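Diacylglycerol lipase (Aspergillus oryzae, PDB 5XK2) probably hydrolyses the ester bonds of mono- and diacylglycerols, as a fungal class 3 lipase of the alpha/beta-hydrolase superfamily. Local coordinates at residues Thr80-Val85 and Ser143-Val148. Sequence-based numbering, arbitrary orientation.
Sequences TNKAIV and SDYKIV
Lys82 lies across the ring of Tyr145 and ends in a salt bridge to Asp144. Its CA sits 3.7 Å from the ring centroid, only 12° off the normal, a CH-pi contact over one face. From there CB meets CD1 and CE1 of Tyr145, and CG comes to 3.8 Å from CE1. A bend at chi3 (75°) in an otherwise extended chain brings CE back beside Tyr145 CE1 and also next to the Asp144 carboxylate; NZ then carries on to Asp144 OD2 at 2.7 Å, on the syn side but 32° out of the carboxylate plane. OD1 lies at the ring edge, in plane. Tyr145 OH is hydrogen-bonded to Asn79 OD1, which helps fix the far end of the ring, while CD2 touches Ile84 CD1 at 3.9 Å.

The backbones pair as parallel strands. Lys146 N donates to Lys82 O, a more bent bond than the two that follow, Ile84 N to Lys146 O and Val148 N to Ile84 O, both 2.8 Å. CB of Ala83 packs 4.3 Å from Val148 CG2, and Lys146 bends back so that NZ shares a water with Asn81 O. Helix 14-27 covers the face of Ala83 and Val85, and Leu135 and Leu138 of helix 118-138 pack against Ile84 on the other. Where the pairing begins, Lys82 and Ala83 both face Asp78 in a G1 beta bulge, at the tight turn from strand 71-78. The contact joins the starts of neighbouring parallel strands 83-89 and 146-152 in the central sheet of an alpha/beta-hydrolase; the second strand leads to the probable nucleophile elbow.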
ATOM      1  N   THR A  80      21.180  -0.042  29.729  1.00 15.07           N
ATOM      2  CA  THR A  80      21.938   1.194  29.631  1.00 14.56           C
ATOM      3  C   THR A  80      21.056   2.366  30.002  1.00 18.07           C
ATOM      4  O   THR A  80      21.445   3.229  30.796  1.00 18.79           O
ATOM      5  CB  THR A  80      22.502   1.364  28.222  1.00 15.59           C
ATOM      6  OG1 THR A  80      23.392   0.277  27.982  1.00 19.92           O
ATOM      7  CG2 THR A  80      23.256   2.688  28.085  1.00 20.57           C
ATOM      8  N   ASN A  81      19.851   2.385  29.444  1.00 14.51           N
ATOM      9  CA  ASN A  81      18.909   3.472  29.674  1.00 13.29           C
ATOM     10  C   ASN A  81      17.849   3.173  30.737  1.00 12.30           C
ATOM     11  O   ASN A  81      16.937   3.975  30.972  1.00 15.67           O
ATOM     12  CB  ASN A  81      18.256   3.841  28.352  1.00 14.98           C
ATOM     13  CG  ASN A  81      19.259   4.381  27.377  1.00 20.94           C
ATOM     14  OD1 ASN A  81      19.800   5.469  27.585  1.00 25.06           O
ATOM     15  ND2 ASN A  81      19.576   3.600  26.343  1.00 17.21           N
ATOM     16  N   LYS A  82      17.978   2.003  31.353  1.00 13.32           N
ATOM     17  CA  LYS A  82      17.075   1.564  32.415  1.00 11.44           C
ATOM     18  C   LYS A  82      15.626   1.630  31.978  1.00 13.35           C
ATOM     19  O   LYS A  82      14.796   2.310  32.588  1.00 13.05           O
ATOM     20  CB  LYS A  82      17.316   2.368  33.694  1.00 15.25           C
ATOM     21  CG  LYS A  82      18.628   1.952  34.338  1.00 19.18           C
ATOM     22  CD  LYS A  82      18.928   2.702  35.615  1.00 23.32           C
ATOM     23  CE  LYS A  82      18.081   2.207  36.772  1.00 31.23           C
ATOM     24  NZ  LYS A  82      18.510   2.869  38.034  1.00 30.44           N
ATOM     25  N   ALA A  83      15.342   0.927  30.889  1.00 11.42           N
ATOM     26  CA  ALA A  83      14.010   0.899  30.321  1.00 10.94           C
ATOM     27  C   ALA A  83      13.616  -0.500  29.927  1.00  9.14           C
ATOM     28  O   ALA A  83      14.438  -1.253  29.417  1.00 10.47           O
ATOM     29  CB  ALA A  83      13.937   1.819  29.099  1.00 12.41           C
ATOM     30  N   ILE A  84      12.350  -0.820  30.150  1.00  9.44           N
ATOM     31  CA  ILE A  84      11.737  -2.001  29.562  1.00 10.77           C
ATOM     32  C   ILE A  84      10.955  -1.474  28.386  1.00 12.24           C
ATOM     33  O   ILE A  84      10.146  -0.569  28.539  1.00 14.27           O
ATOM     34  CB  ILE A  84      10.803  -2.737  30.525  1.00 11.26           C
ATOM     35  CG1 ILE A  84      11.536  -3.133  31.820  1.00 14.22           C
ATOM     36  CG2 ILE A  84      10.150  -3.936  29.817  1.00 11.64           C
ATOM     37  CD1 ILE A  84      12.761  -3.991  31.604  1.00 19.88           C
ATOM     38  N   VAL A  85      11.213  -2.023  27.210  1.00  8.46           N
ATOM     39  CA  VAL A  85      10.616  -1.507  25.993  1.00  8.25           C
ATOM     40  C   VAL A  85       9.629  -2.511  25.416  1.00  9.88           C
ATOM     41  O   VAL A  85       9.985  -3.663  25.182  1.00 10.82           O
ATOM     42  CB  VAL A  85      11.704  -1.205  24.947  1.00 10.92           C
ATOM     43  CG1 VAL A  85      11.070  -0.642  23.693  1.00 12.21           C
ATOM     44  CG2 VAL A  85      12.737  -0.239  25.523  1.00 13.41           C
ATOM     45  N   SER A 143      13.264  -3.032  39.007  1.00 16.34           N
ATOM     46  CA  SER A 143      12.091  -2.380  39.615  1.00 18.16           C
ATOM     47  C   SER A 143      11.913  -0.877  39.340  1.00 17.98           C
ATOM     48  O   SER A 143      10.784  -0.398  39.312  1.00 22.64           O
ATOM     49  CB  SER A 143      12.103  -2.603  41.136  1.00 20.71           C
ATOM     50  OG  SER A 143      13.227  -1.992  41.733  1.00 28.79           O
ATOM     51  N   ASP A 144      13.005  -0.146  39.154  1.00 15.40           N
ATOM     52  CA  ASP A 144      12.916   1.298  38.915  1.00 17.71           C
ATOM     53  C   ASP A 144      12.992   1.687  37.439  1.00 19.31           C
ATOM     54  O   ASP A 144      13.147   2.860  37.123  1.00 18.40           O
ATOM     55  CB  ASP A 144      13.998   2.038  39.701  1.00 19.61           C
ATOM     56  CG  ASP A 144      15.391   1.635  39.295  1.00 31.48           C
ATOM     57  OD1 ASP A 144      15.549   0.569  38.657  1.00 27.78           O
ATOM     58  OD2 ASP A 144      16.337   2.375  39.636  1.00 35.89           O
ATOM     59  N   TYR A 145      12.955   0.710  36.539  1.00 14.34           N
ATOM     60  CA  TYR A 145      13.054   1.009  35.110  1.00 11.60           C
ATOM     61  C   TYR A 145      11.820   1.706  34.559  1.00 13.71           C
ATOM     62  O   TYR A 145      10.691   1.457  35.020  1.00 15.65           O
ATOM     63  CB  TYR A 145      13.291  -0.285  34.302  1.00 11.30           C
ATOM     64  CG  TYR A 145      14.704  -0.837  34.331  1.00 11.45           C
ATOM     65  CD1 TYR A 145      15.510  -0.720  35.459  1.00 13.66           C
ATOM     66  CD2 TYR A 145      15.226  -1.491  33.226  1.00 11.12           C
ATOM     67  CE1 TYR A 145      16.801  -1.223  35.485  1.00 14.28           C
ATOM     68  CE2 TYR A 145      16.523  -2.005  33.235  1.00 10.40           C
ATOM     69  CZ  TYR A 145      17.306  -1.862  34.371  1.00 14.31           C
ATOM     70  OH  TYR A 145      18.573  -2.359  34.412  1.00 14.45           O
ATOM     71  N   LYS A 146      12.027   2.572  33.563  1.00 12.43           N
ATOM     72  CA  LYS A 146      10.916   3.122  32.804  1.00 14.15           C
ATOM     73  C   LYS A 146      10.278   2.027  31.992  1.00 14.52           C
ATOM     74  O   LYS A 146      10.939   1.070  31.600  1.00 15.48           O
ATOM     75  CB  LYS A 146      11.376   4.229  31.854  1.00 18.80           C
ATOM     76  CG  LYS A 146      11.942   5.443  32.528  1.00 33.01           C
ATOM     77  CD  LYS A 146      11.991   6.616  31.560  1.00 43.06           C
ATOM     78  CE  LYS A 146      13.293   6.670  30.794  1.00 44.50           C
ATOM     79  NZ  LYS A 146      13.396   5.613  29.758  1.00 46.00           N
ATOM     80  N   ILE A 147       8.989   2.169  31.738  1.00  8.91           N
ATOM     81  CA  ILE A 147       8.309   1.297  30.789  1.00  9.20           C
ATOM     82  C   ILE A 147       7.974   2.124  29.555  1.00 12.63           C
ATOM     83  O   ILE A 147       7.183   3.061  29.632  1.00 10.94           O
ATOM     84  CB  ILE A 147       7.042   0.679  31.380  1.00 11.35           C
ATOM     85  CG1 ILE A 147       7.412  -0.263  32.540  1.00 18.22           C
ATOM     86  CG2 ILE A 147       6.293  -0.108  30.317  1.00 15.34           C
ATOM     87  CD1 ILE A 147       6.210  -0.851  33.248  1.00 25.34           C
ATOM     88  N   VAL A 148       8.604   1.786  28.429  1.00 10.37           N
ATOM     89  CA  VAL A 148       8.434   2.539  27.187  1.00  8.44           C
ATOM     90  C   VAL A 148       7.666   1.710  26.176  1.00 10.62           C
ATOM     91  O   VAL A 148       8.033   0.551  25.914  1.00 12.47           O
ATOM     92  CB  VAL A 148       9.792   2.935  26.561  1.00  9.50           C
ATOM     93  CG1 VAL A 148       9.580   3.576  25.177  1.00 14.63           C
ATOM     94  CG2 VAL A 148      10.574   3.868  27.479  1.00 12.58           C
TER
HETATM   95  O   HOH W   1      16.167   6.474  29.661  1.00 43.03           O